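Local coordinates for protein 2-aminomuconate 6-semialdehyde dehydrogenase (Burkholderia cenocepacia, PDB 4U3W) that probably oxidises 2-aminomuconate 6-semialdehyde to 2-aminomuconate with a nicotinamide cofactor, as a member of the aldehyde dehydrogenase family, at residues A[54-58]-A[232-236]. Sequence-based numbering, arbitrary orientation.
Sequences CEADA and AAGEF
The methyl group of Ala58 sits over one face of the Phe236 ring. Ala58 CB lies 4.0 Å from the centroid of the Phe236 ring, 20° off the ring normal, a CH-pi contact. Backbone packs here too: Ala58 N is 3.5 Å from Phe236 CD2. The opposite face is covered by Ala232 O, which also accepts the first-turn helix bond from Phe236 N. With CG anti to its carbonyl carbon (chi1 -54°), the Phe236 ring turns back over this oxygen. Ala56 O comes 4.1 Å from Phe236 CE2, at the ring edge and near its plane. Ala233 points its methyl toward Ala56. Ala233 CB is 3.5 Å from Ala56 O, and the two methyls also touch. A water bridges the segments. It donates to Glu55 OE2 at 2.7 Å and to Ala56 O, and accepts a weak bond from Ala233 N. The bend of the Glu55 chain at chi2 (80°) helps bring the carboxylate to this water, while OE1 bonds His228. The side chain of Asp57 leaves the backbone away from residues 232-236, and its OD1 caps helix 58-76 at Leu60 N. Two helix N-termini thus meet, with Asp57 and Ala232 at the N-cap positions. The contact packs the link after strand 49-54, an inner strand of the four-stranded mixed sheet, against helix 233-238. Val61 of helix 58-76 touches Ala56, Ala233 and Phe236.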
loop_
_atom_site.group_PDB
_atom_site.type_symbol
_atom_site.label_atom_id
_atom_site.label_comp_id
_atom_site.label_asym_id
_atom_site.label_seq_id
_atom_site.Cartn_x
_atom_site.Cartn_y
_atom_site.Cartn_z
ATOM N N CYS A 54 17.038 -39.015 18.177
ATOM C CA CYS A 54 16.544 -38.873 19.547
ATOM C C CYS A 54 15.055 -38.503 19.563
ATOM O O CYS A 54 14.575 -37.723 18.735
ATOM C CB CYS A 54 17.366 -37.798 20.289
ATOM S SG CYS A 54 19.070 -38.318 20.497
ATOM N N GLU A 55 14.330 -38.964 20.562
ATOM C CA GLU A 55 12.896 -38.653 20.665
ATOM C C GLU A 55 12.585 -37.706 21.825
ATOM O O GLU A 55 12.782 -38.091 23.017
ATOM C CB GLU A 55 12.125 -39.958 20.869
ATOM C CG GLU A 55 10.632 -39.794 21.123
ATOM C CD GLU A 55 9.842 -39.560 19.806
ATOM O OE1 GLU A 55 10.138 -40.197 18.766
ATOM O OE2 GLU A 55 8.965 -38.691 19.823
ATOM N N ALA A 56 12.069 -36.510 21.560
ATOM C CA ALA A 56 11.844 -35.563 22.695
ATOM C C ALA A 56 10.547 -35.857 23.494
ATOM O O ALA A 56 9.452 -35.932 22.913
ATOM C CB ALA A 56 11.805 -34.119 22.184
ATOM N N ASP A 57 10.657 -36.047 24.808
ATOM C CA ASP A 57 9.450 -36.234 25.607
ATOM C C ASP A 57 8.917 -34.856 26.029
ATOM O O ASP A 57 9.539 -33.809 25.748
ATOM C CB ASP A 57 9.708 -37.132 26.839
ATOM C CG ASP A 57 10.670 -36.503 27.880
ATOM O OD1 ASP A 57 10.762 -35.280 28.012
ATOM O OD2 ASP A 57 11.332 -37.268 28.608
ATOM N N ALA A 58 7.783 -34.851 26.723
ATOM C CA ALA A 58 7.118 -33.593 27.053
ATOM C C ALA A 58 7.964 -32.643 27.950
ATOM O O ALA A 58 7.830 -31.409 27.837
ATOM C CB ALA A 58 5.769 -33.888 27.725
ATOM N N ALA A 232 3.159 -37.521 20.941
ATOM C CA ALA A 232 4.598 -37.382 20.934
ATOM C C ALA A 232 5.000 -35.895 20.827
ATOM O O ALA A 232 4.145 -35.011 21.002
ATOM C CB ALA A 232 5.227 -38.227 19.768
ATOM N N ALA A 233 6.281 -35.625 20.560
ATOM C CA ALA A 233 6.809 -34.276 20.566
ATOM C C ALA A 233 5.947 -33.246 19.786
ATOM O O ALA A 233 5.750 -32.142 20.271
ATOM C CB ALA A 233 8.254 -34.288 20.050
ATOM N N GLY A 234 5.395 -33.615 18.628
ATOM C CA GLY A 234 4.589 -32.649 17.871
ATOM C C GLY A 234 3.351 -32.180 18.639
ATOM O O GLY A 234 3.100 -30.957 18.814
ATOM N N GLU A 235 2.609 -33.155 19.159
ATOM C CA GLU A 235 1.457 -32.840 19.992
ATOM C C GLU A 235 1.838 -32.031 21.224
ATOM O O GLU A 235 1.144 -31.067 21.585
ATOM C CB GLU A 235 0.765 -34.122 20.456
ATOM C CG GLU A 235 -0.418 -33.836 21.330
ATOM C CD GLU A 235 -1.119 -35.108 21.758
ATOM O OE1 GLU A 235 -1.370 -35.250 22.969
ATOM O OE2 GLU A 235 -1.359 -35.996 20.915
ATOM N N PHE A 236 2.905 -32.440 21.910
ATOM C CA PHE A 236 3.319 -31.722 23.125
ATOM C C PHE A 236 3.561 -30.241 22.835
ATOM O O PHE A 236 3.237 -29.354 23.638
ATOM C CB PHE A 236 4.586 -32.335 23.691
ATOM C CG PHE A 236 4.489 -33.833 23.941
ATOM C CD1 PHE A 236 3.260 -34.449 24.110
ATOM C CD2 PHE A 236 5.632 -34.598 23.987
ATOM C CE1 PHE A 236 3.159 -35.810 24.307
ATOM C CE2 PHE A 236 5.560 -35.984 24.217
ATOM C CZ PHE A 236 4.307 -36.603 24.372
HETATM O O HOH W 1 7.786 -37.735 22.070
#